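Local atomic coordinates of trilobed Protease (Pyrococcus furiosus, PDB entry 2GOP), a protein that forms the beta-propeller domain of a multidomain protease and may control how peptides reach the proteolytic part. Residues E25-V30 with V46-K51; I73-A78 with W88-E93; E110-S115 with H179-V184. All blocks are in the same frame, centred on the assembly; numbering follows the deposited sequence. Where two conformers were deposited one is given.

From the N terminus, the chain first builds a four-stranded antiparallel blade, and contact 1 closes the hairpin between its second and third strands. The next blade repeats the plan, and contact 2 closes the equivalent hairpin, 73-78 with 88-93. Contact 3 spans more sequence: it brings the turn after strand 105-111 against the turn that leads into strand 182-188, joining the third blade to the fourth. The three follow in series and none encloses or crosses another. Contacts 1 and 2 pack directly, I47 against L92 and I73, while W111 of contact 3 rests near A74 and V89 of contact 2.

Contact 1: E25-V30 with V46-K51; sequences ELVAYV and VIENLK
With chi1 at 54°, Y29 carries its ring between its own backbone N and carbonyl carbon and lays it beside V46, whose CB sits over one face, 4.0 Å from the ring centroid and shifted toward the rim. This is a CH-pi contact, and V46 CG1 extends it to the phenol end, 3.5 Å from Y29 OH. That hydroxyl is hydrogen-bonded to the hydroxyl of Y339, which anchors the far end of the ring. Further along, V27 CG1 is turned to the side of its backbone N (chi1 -58°) and meets L50 CD1 at 3.6 Å, the two side chains crossing nearly at a right angle; V27 CG2 lies against E48 CB. The strands are the two middle ones of the first propeller blade, an antiparallel sheet in which V27-E48 and Y29-V46 are hydrogen-bonded pairs, each with both backbone bonds made. L26-N49 and A28-I47, the non-hydrogen-bonded pairs, put their side chains on the other face. Past the strand ends the ladder gains one more rung, L50 N to E25 O at 2.7 Å and almost straight (174°). N49 OD1 accepts from K51 N at 2.9 Å, an Asx turn. K51 then runs across the E25 carboxylate, with CE 3.4 Å from E25 OE2, while K51 NZ stays 4.5 Å from E25 OE2, beyond salt-bridge range.

Contact 2: I73-A78 with W88-E93; sequences IAFMRA and WVADLE
R77 reaches across to W88 and can be followed atom by atom. Its CB lies 3.8 Å from W88 NE1, and CD passes the same nitrogen at 4.0 Å, so the aliphatic part runs by the pyrrole portion of the indole. A bend at chi3 (-75°) then brings the guanidinium over the six-membered ring: R77 CZ stands 4.3 Å from that ring's centroid, almost on its normal, a cation-pi contact. The group is tilted rather than stacked, its plane 57° from the indole, and it leads with NH1, which comes to 3.2 Å from W88 CZ2. The other two nitrogens are used by backbone carbonyls, NE by N60 and NH2 by E59, which should fix the rotation of the guanidinium; W88 NE1 in turn bonds to E86 OE1.

F75 also packs against W88, and its CE2 lies over one face of the R77 guanidinium, offset toward the rim. W88 CB sits over the phenyl ring, 3.3 Å from F75 CZ, in a CH-pi contact, while A90 CB lies at that ring's edge. The five-membered ring of W88 is nearly parallel to the phenyl but slid aside, with little overlap. I73 CG2 continues the row, 3.6 Å from A90 CB, and also touches L92 CD2.

Beneath these side chains, I73-A90 and F75-W88 are hydrogen-bonded antiparallel pairs in the second propeller blade. Strands 62-66 and 96-103 flank the hairpin in the sheet, and the face carrying I73 and F75 packs on I45 and I58 of strands 40-49 and 55-59 in the preceding blade.

Contact 3: E110-S115 with H179-V184; sequences EWNEDS and HRDKIV
N112 gives an N-H of its side-chain amide to D181, ND2 to OD1 at 3.0 Å. Its CG points opposite the backbone N about the first torsion (chi1 -177°), which carries the amide across to D181. The bond is bent at the hydrogen (140°): it arrives nearly along the C-O direction of the carboxylate but leaves the plane of the N112 amide by 27°. The two side chains cross at about a right angle, although their flat ends are nearly parallel. Water 1 closes a small ring beside this bond, donating to N112 OD1 at 2.8 Å and also to D181 OD1. Water 2 joins the two backbones, accepting from E113 N and donating to R180 O; water 3 links R180 N to E113 OE2. In the E113 conformer given, OE1 also makes a salt bridge of 3.0 Å with R180 NH1, at the guanidinium edge; this bridge and the water 3 link both depend on that conformer and are doubtful.

Behind that first shell, the amide of N112 is held by its own turn. OD1 accepts from D114 N at 2.7 Å on a lone pair, an Asx turn, within a type I turn running from N112 to S115. Opposite it, R180 and D181 occupy the two central positions of a type II' turn from H179 to K182, the tight connection of a beta hairpin. K117 forms salt bridges with both D181 and D114, and its charge would offset the closeness of their carboxylates, D114 OD2 to D181 OD1 being 4.4 Å. D114 OD1 also accepts from R116 N.

Each turn joins the first two strands of a propeller blade, 105-111 to 117-123 and 175-179 to 182-188. Between these neighbouring blades, E110 packs on I177 and bonds to W178 N, and I183 touches L119 of strand 117-123.

Contact 1: E25-V30 with V46-K51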
loop_
_atom_site.group_PDB
_atom_site.type_symbol
_atom_site.label_atom_id
_atom_site.label_comp_id
_atom_site.label_asym_id
_atom_site.label_seq_id
_atom_site.Cartn_x
_atom_site.Cartn_y
_atom_site.Cartn_z
ATOM N N GLU A 25 13.001 19.888 24.556
ATOM C CA GLU A 25 14.111 20.566 23.888
ATOM C C GLU A 25 15.073 19.559 23.251
ATOM O O GLU A 25 16.183 19.916 22.845
ATOM C CB GLU A 25 14.849 21.476 24.879
ATOM C CG GLU A 25 14.027 22.692 25.332
ATOM C CD GLU A 25 14.270 23.937 24.486
ATOM O OE1 GLU A 25 14.409 23.822 23.246
ATOM O OE2 GLU A 25 14.314 25.040 25.067
ATOM N N LEU A 26 14.632 18.308 23.153
ATOM C CA LEU A 26 15.402 17.260 22.485
ATOM C C LEU A 26 14.850 16.955 21.100
ATOM O O LEU A 26 13.634 16.921 20.891
ATOM C CB LEU A 26 15.395 15.969 23.311
ATOM C CG LEU A 26 16.165 16.004 24.636
ATOM C CD1 LEU A 26 16.090 14.651 25.324
ATOM C CD2 LEU A 26 17.620 16.423 24.427
ATOM N N VAL A 27 15.761 16.735 20.158
ATOM C CA VAL A 27 15.414 16.127 18.885
ATOM C C VAL A 27 16.259 14.868 18.757
ATOM O O VAL A 27 17.350 14.787 19.327
ATOM C CB VAL A 27 15.656 17.076 17.689
ATOM C CG1 VAL A 27 14.847 18.353 17.866
ATOM C CG2 VAL A 27 17.132 17.396 17.531
ATOM N N ALA A 28 15.735 13.876 18.046
ATOM C CA ALA A 28 16.508 12.692 17.692
ATOM C C ALA A 28 16.165 12.243 16.284
ATOM O O ALA A 28 15.107 12.588 15.734
ATOM C CB ALA A 28 16.266 11.548 18.681
ATOM N N TYR A 29 17.080 11.469 15.712
ATOM C CA TYR A 29 16.929 10.946 14.365
ATOM C C TYR A 29 17.909 9.815 14.138
ATOM O O TYR A 29 18.842 9.616 14.923
ATOM C CB TYR A 29 17.151 12.049 13.318
ATOM C CG TYR A 29 18.457 12.781 13.456
ATOM C CD1 TYR A 29 18.584 13.849 14.339
ATOM C CD2 TYR A 29 19.577 12.408 12.705
ATOM C CE1 TYR A 29 19.765 14.528 14.468
ATOM C CE2 TYR A 29 20.775 13.083 12.834
ATOM C CZ TYR A 29 20.860 14.142 13.717
ATOM O OH TYR A 29 22.040 14.830 13.853
ATOM N N VAL A 30 17.698 9.086 13.047
ATOM C CA VAL A 30 18.599 8.023 12.651
ATOM C C VAL A 30 19.550 8.565 11.571
ATOM O O VAL A 30 19.115 9.156 10.577
ATOM C CB VAL A 30 17.833 6.775 12.133
ATOM C CG1 VAL A 30 18.802 5.692 11.723
ATOM C CG2 VAL A 30 16.882 6.255 13.200
ATOM N N VAL A 46 20.955 9.603 16.789
ATOM C CA VAL A 46 21.538 10.819 17.344
ATOM C C VAL A 46 20.469 11.537 18.165
ATOM O O VAL A 46 19.319 11.664 17.728
ATOM C CB VAL A 46 22.056 11.750 16.239
ATOM C CG1 VAL A 46 22.652 13.020 16.843
ATOM C CG2 VAL A 46 23.076 11.019 15.361
ATOM N N ILE A 47 20.849 11.961 19.364
ATOM C CA ILE A 47 19.991 12.756 20.235
ATOM C C ILE A 47 20.647 14.122 20.444
ATOM O O ILE A 47 21.738 14.204 21.030
ATOM C CB ILE A 47 19.807 12.073 21.615
ATOM C CG1 ILE A 47 19.313 10.632 21.436
ATOM C CG2 ILE A 47 18.845 12.872 22.497
ATOM C CD1 ILE A 47 19.544 9.745 22.641
ATOM N N GLU A 48 19.996 15.183 19.957
ATOM C CA GLU A 48 20.536 16.534 20.074
ATOM C C GLU A 48 19.695 17.414 20.994
ATOM O O GLU A 48 18.474 17.420 20.920
ATOM C CB GLU A 48 20.660 17.202 18.698
ATOM C CG GLU A 48 21.154 18.656 18.787
ATOM C CD GLU A 48 21.513 19.266 17.447
ATOM O OE1 GLU A 48 21.376 18.584 16.409
ATOM O OE2 GLU A 48 21.934 20.440 17.439
ATOM N N ASN A 49 20.372 18.167 21.850
ATOM C CA ASN A 49 19.730 19.135 22.721
ATOM C C ASN A 49 19.680 20.462 21.977
ATOM O O ASN A 49 20.715 20.981 21.567
ATOM C CB ASN A 49 20.532 19.261 24.019
ATOM C CG ASN A 49 19.857 20.147 25.065
ATOM O OD1 ASN A 49 19.264 21.176 24.752
ATOM N ND2 ASN A 49 19.971 19.750 26.323
ATOM N N LEU A 50 18.477 21.000 21.798
ATOM C CA LEU A 50 18.284 22.224 21.011
ATOM C C LEU A 50 18.861 23.493 21.659
ATOM O O LEU A 50 19.149 24.469 20.958
ATOM C CB LEU A 50 16.793 22.428 20.718
ATOM C CG LEU A 50 16.191 21.402 19.756
ATOM C CD1 LEU A 50 14.672 21.352 19.890
ATOM C CD2 LEU A 50 16.614 21.704 18.322
ATOM N N LYS A 51 19.026 23.482 22.982
ATOM C CA LYS A 51 19.541 24.658 23.698
ATOM C C LYS A 51 21.028 24.893 23.424
ATOM O O LYS A 51 21.422 25.997 23.060
ATOM C CB LYS A 51 19.312 24.525 25.207
ATOM C CG LYS A 51 17.844 24.487 25.626
ATOM C CD LYS A 51 17.696 24.652 27.142
ATOM C CE LYS A 51 16.319 24.213 27.644
ATOM N NZ LYS A 51 16.140 24.451 29.113
#

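Contact 2: I73-A78 with W88-E93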
loop_
_atom_site.group_PDB
_atom_site.type_symbol
_atom_site.label_atom_id
_atom_site.label_comp_id
_atom_site.label_asym_id
_atom_site.label_seq_id
_atom_site.Cartn_x
_atom_site.Cartn_y
_atom_site.Cartn_z
ATOM N N ILE A 73 14.768 6.936 26.194
ATOM C CA ILE A 73 14.563 6.698 24.775
ATOM C C ILE A 73 14.399 5.198 24.518
ATOM O O ILE A 73 15.199 4.385 24.972
ATOM C CB ILE A 73 15.716 7.311 23.915
ATOM C CG1 ILE A 73 15.407 7.171 22.426
ATOM C CG2 ILE A 73 17.049 6.671 24.248
ATOM C CD1 ILE A 73 16.242 8.063 21.557
ATOM N N ALA A 74 13.335 4.839 23.810
ATOM C CA ALA A 74 13.150 3.476 23.349
ATOM C C ALA A 74 13.653 3.396 21.910
ATOM O O ALA A 74 13.606 4.381 21.164
ATOM C CB ALA A 74 11.672 3.068 23.436
ATOM N N PHE A 75 14.145 2.227 21.517
ATOM C CA PHE A 75 14.620 2.054 20.156
ATOM C C PHE A 75 14.635 0.600 19.772
ATOM O O PHE A 75 14.438 -0.268 20.615
ATOM C CB PHE A 75 16.012 2.670 19.975
ATOM C CG PHE A 75 17.076 2.078 20.862
ATOM C CD1 PHE A 75 17.287 2.574 22.147
ATOM C CD2 PHE A 75 17.895 1.048 20.403
ATOM C CE1 PHE A 75 18.299 2.049 22.960
ATOM C CE2 PHE A 75 18.896 0.523 21.210
ATOM C CZ PHE A 75 19.098 1.025 22.484
ATOM N N MET A 76 14.899 0.350 18.495
ATOM C CA MET A 76 14.923 -1.002 17.968
ATOM C C MET A 76 16.330 -1.386 17.530
ATOM O O MET A 76 17.044 -0.575 16.936
ATOM C CB MET A 76 13.977 -1.097 16.782
ATOM C CG MET A 76 13.397 -2.472 16.562
ATOM S SD MET A 76 13.094 -2.790 14.818
ATOM C CE MET A 76 14.762 -3.265 14.401
ATOM N N ARG A 77 16.710 -2.632 17.801
ATOM C CA ARG A 77 17.990 -3.160 17.360
ATOM C C ARG A 77 17.768 -4.487 16.617
ATOM O O ARG A 77 17.100 -5.392 17.115
ATOM C CB ARG A 77 18.919 -3.340 18.564
ATOM C CG ARG A 77 20.342 -3.747 18.206
ATOM C CD ARG A 77 21.297 -3.508 19.376
ATOM N NE ARG A 77 21.620 -2.088 19.574
ATOM C CZ ARG A 77 22.027 -1.567 20.732
ATOM N NH1 ARG A 77 22.132 -2.325 21.815
ATOM N NH2 ARG A 77 22.313 -0.275 20.817
ATOM N N ALA A 78 18.328 -4.581 15.417
ATOM C CA ALA A 78 18.231 -5.779 14.601
ATOM C C ALA A 78 19.341 -6.740 14.985
ATOM O O ALA A 78 20.506 -6.347 15.079
ATOM C CB ALA A 78 18.343 -5.424 13.129
ATOM N N TRP A 88 14.640 -1.993 22.852
ATOM C CA TRP A 88 15.530 -1.571 23.910
ATOM C C TRP A 88 14.993 -0.294 24.540
ATOM O O TRP A 88 14.228 0.449 23.916
ATOM C CB TRP A 88 16.920 -1.260 23.339
ATOM C CG TRP A 88 17.751 -2.451 23.061
ATOM C CD1 TRP A 88 17.504 -3.429 22.147
ATOM C CD2 TRP A 88 18.987 -2.792 23.693
ATOM N NE1 TRP A 88 18.506 -4.364 22.178
ATOM C CE2 TRP A 88 19.430 -3.997 23.121
ATOM C CE3 TRP A 88 19.764 -2.195 24.692
ATOM C CZ2 TRP A 88 20.609 -4.625 23.521
ATOM C CZ3 TRP A 88 20.926 -2.818 25.085
ATOM C CH2 TRP A 88 21.343 -4.015 24.499
ATOM N N VAL A 89 15.431 -0.034 25.764
ATOM C CA VAL A 89 15.184 1.238 26.425
ATOM C C VAL A 89 16.488 1.747 27.043
ATOM O O VAL A 89 17.164 1.016 27.758
ATOM C CB VAL A 89 14.084 1.101 27.507
ATOM C CG1 VAL A 89 13.873 2.432 28.222
ATOM C CG2 VAL A 89 12.774 0.629 26.863
ATOM N N ALA A 90 16.836 2.996 26.735
ATOM C CA ALA A 90 17.996 3.661 27.309
ATOM C C ALA A 90 17.529 4.735 28.276
ATOM O O ALA A 90 16.601 5.497 27.994
ATOM C CB ALA A 90 18.852 4.284 26.222
ATOM N N ASP A 91 18.189 4.784 29.420
ATOM C CA ASP A 91 17.911 5.765 30.438
ATOM C C ASP A 91 18.932 6.884 30.286
ATOM O O ASP A 91 20.110 6.712 30.606
ATOM C CB ASP A 91 17.998 5.106 31.804
ATOM C CG ASP A 91 17.399 5.951 32.893
ATOM O OD1 ASP A 91 17.832 7.115 33.055
ATOM O OD2 ASP A 91 16.494 5.441 33.591
ATOM N N LEU A 92 18.476 8.023 29.780
ATOM C CA LEU A 92 19.367 9.143 29.480
ATOM C C LEU A 92 19.956 9.795 30.743
ATOM O O LEU A 92 20.984 10.468 30.664
ATOM C CB LEU A 92 18.642 10.205 28.641
ATOM C CG LEU A 92 18.049 9.781 27.290
ATOM C CD1 LEU A 92 17.435 10.983 26.619
ATOM C CD2 LEU A 92 19.098 9.161 26.382
ATOM N N GLU A 93 19.312 9.585 31.892
ATOM C CA GLU A 93 19.807 10.102 33.177
ATOM C C GLU A 93 20.877 9.195 33.773
ATOM O O GLU A 93 21.965 9.665 34.158
ATOM C CB GLU A 93 18.655 10.262 34.174
ATOM C CG GLU A 93 17.511 11.103 33.630
ATOM C CD GLU A 93 16.610 11.663 34.715
ATOM O OE1 GLU A 93 16.200 10.896 35.617
ATOM O OE2 GLU A 93 16.302 12.876 34.649
#

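Contact 3: E110-S115 with H179-V184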
loop_
_atom_site.group_PDB
_atom_site.type_symbol
_atom_site.label_atom_id
_atom_site.label_comp_id
_atom_site.label_asym_id
_atom_site.label_seq_id
_atom_site.Cartn_x
_atom_site.Cartn_y
_atom_site.Cartn_z
ATOM N N GLU A 110 5.612 3.220 20.727
ATOM C CA GLU A 110 5.003 4.484 21.167
ATOM C C GLU A 110 4.944 4.556 22.682
ATOM O O GLU A 110 4.468 3.637 23.328
ATOM C CB GLU A 110 3.576 4.649 20.598
ATOM C CG GLU A 110 2.924 6.027 20.876
ATOM C CD GLU A 110 1.428 6.166 20.478
ATOM O OE1 GLU A 110 0.728 5.176 20.159
ATOM O OE2 GLU A 110 0.949 7.321 20.495
ATOM N N TRP A 111 5.422 5.666 23.228
ATOM C CA TRP A 111 5.331 5.931 24.642
ATOM C C TRP A 111 3.942 6.400 25.004
ATOM O O TRP A 111 3.326 7.171 24.269
ATOM C CB TRP A 111 6.297 7.043 25.050
ATOM C CG TRP A 111 7.721 6.640 25.122
ATOM C CD1 TRP A 111 8.678 6.918 24.214
ATOM C CD2 TRP A 111 8.365 5.927 26.184
ATOM N NE1 TRP A 111 9.883 6.412 24.628
ATOM C CE2 TRP A 111 9.717 5.798 25.836
ATOM C CE3 TRP A 111 7.930 5.383 27.393
ATOM C CZ2 TRP A 111 10.649 5.141 26.651
ATOM C CZ3 TRP A 111 8.853 4.725 28.198
ATOM C CH2 TRP A 111 10.200 4.616 27.823
ATOM N N ASN A 112 3.477 5.946 26.166
ATOM C CA ASN A 112 2.363 6.565 26.865
ATOM C C ASN A 112 2.768 7.962 27.364
ATOM O O ASN A 112 3.945 8.227 27.607
ATOM C CB ASN A 112 1.940 5.669 28.034
ATOM C CG ASN A 112 0.735 6.206 28.771
ATOM O OD1 ASN A 112 0.830 7.221 29.460
ATOM N ND2 ASN A 112 -0.412 5.537 28.622
ATOM N N GLU A 113 1.791 8.859 27.497
ATOM C CA GLU A 113 1.991 10.222 28.025
ATOM C C GLU A 113 2.717 10.236 29.368
ATOM O O GLU A 113 3.321 11.235 29.763
ATOM C CB GLU A 113 0.636 10.908 28.238
ATOM C CG GLU A 113 -0.096 11.330 26.968
ATOM C CD GLU A 113 -1.548 11.735 27.226
ATOM O OE1 GLU A 113 -1.952 11.829 28.411
ATOM O OE2 GLU A 113 -2.289 11.946 26.243
ATOM N N ASP A 114 2.611 9.135 30.109
ATOM C CA ASP A 114 3.250 9.041 31.430
ATOM C C ASP A 114 4.757 8.729 31.421
ATOM O O ASP A 114 5.358 8.581 32.491
ATOM C CB ASP A 114 2.499 8.040 32.329
ATOM C CG ASP A 114 2.607 6.594 31.858
ATOM O OD1 ASP A 114 3.414 6.278 30.964
ATOM O OD2 ASP A 114 1.864 5.752 32.409
ATOM N N SER A 115 5.360 8.598 30.234
ATOM C CA SER A 115 6.801 8.295 30.097
ATOM C C SER A 115 7.209 7.036 30.862
ATOM O O SER A 115 8.363 6.894 31.253
ATOM C CB SER A 115 7.671 9.471 30.589
ATOM O OG SER A 115 7.328 10.672 29.952
ATOM N N HIS A 179 -4.591 6.113 23.476
ATOM C CA HIS A 179 -5.555 7.182 23.699
ATOM C C HIS A 179 -5.675 7.353 25.206
ATOM O O HIS A 179 -6.479 6.677 25.860
ATOM C CB HIS A 179 -6.913 6.871 23.076
ATOM C CG HIS A 179 -7.900 7.992 23.218
ATOM N ND1 HIS A 179 -7.640 9.277 22.777
ATOM C CD2 HIS A 179 -9.143 8.022 23.756
ATOM C CE1 HIS A 179 -8.679 10.048 23.045
ATOM N NE2 HIS A 179 -9.608 9.310 23.633
ATOM N N ARG A 180 -4.869 8.266 25.736
ATOM C CA ARG A 180 -4.568 8.337 27.173
ATOM C C ARG A 180 -4.091 6.964 27.675
ATOM O O ARG A 180 -3.078 6.491 27.176
ATOM C CB ARG A 180 -5.718 8.953 27.960
ATOM C CG ARG A 180 -5.969 10.423 27.555
ATOM C CD ARG A 180 -6.503 11.265 28.695
ATOM N NE ARG A 180 -6.725 12.672 28.329
ATOM C CZ ARG A 180 -5.774 13.610 28.243
ATOM N NH1 ARG A 180 -4.500 13.319 28.476
ATOM N NH2 ARG A 180 -6.099 14.857 27.917
ATOM N N ASP A 181 -4.792 6.320 28.611
ATOM C CA ASP A 181 -4.368 5.002 29.094
ATOM C C ASP A 181 -5.025 3.837 28.360
ATOM O O ASP A 181 -4.784 2.671 28.692
ATOM C CB ASP A 181 -4.598 4.883 30.598
ATOM C CG ASP A 181 -3.492 5.540 31.411
ATOM O OD1 ASP A 181 -2.318 5.593 30.942
ATOM O OD2 ASP A 181 -3.805 6.005 32.517
ATOM N N LYS A 182 -5.839 4.146 27.351
ATOM C CA LYS A 182 -6.463 3.123 26.537
ATOM C C LYS A 182 -5.708 2.961 25.227
ATOM O O LYS A 182 -4.890 3.793 24.851
ATOM C CB LYS A 182 -7.922 3.474 26.263
ATOM C CG LYS A 182 -8.768 3.613 27.499
ATOM C CD LYS A 182 -10.251 3.646 27.164
ATOM C CE LYS A 182 -11.100 4.022 28.382
ATOM N NZ LYS A 182 -12.565 3.946 28.124
ATOM N N ILE A 183 -5.981 1.868 24.533
ATOM C CA ILE A 183 -5.395 1.636 23.232
ATOM C C ILE A 183 -6.523 1.573 22.207
ATOM O O ILE A 183 -7.519 0.853 22.385
ATOM C CB ILE A 183 -4.545 0.341 23.199
ATOM C CG1 ILE A 183 -3.374 0.453 24.192
ATOM C CG2 ILE A 183 -3.986 0.109 21.810
ATOM C CD1 ILE A 183 -2.890 -0.886 24.681
ATOM N N VAL A 184 -6.369 2.357 21.148
ATOM C CA VAL A 184 -7.316 2.339 20.037
ATOM C C VAL A 184 -6.759 1.370 19.006
ATOM O O VAL A 184 -5.636 1.532 18.558
ATOM C CB VAL A 184 -7.464 3.736 19.432
ATOM C CG1 VAL A 184 -8.301 3.696 18.136
ATOM C CG2 VAL A 184 -8.071 4.675 20.480
HETATM O O HOH W 1 -0.998 8.416 31.252
HETATM O O HOH W 2 -0.810 8.111 26.394
HETATM O O HOH W 3 -2.805 9.957 24.434
#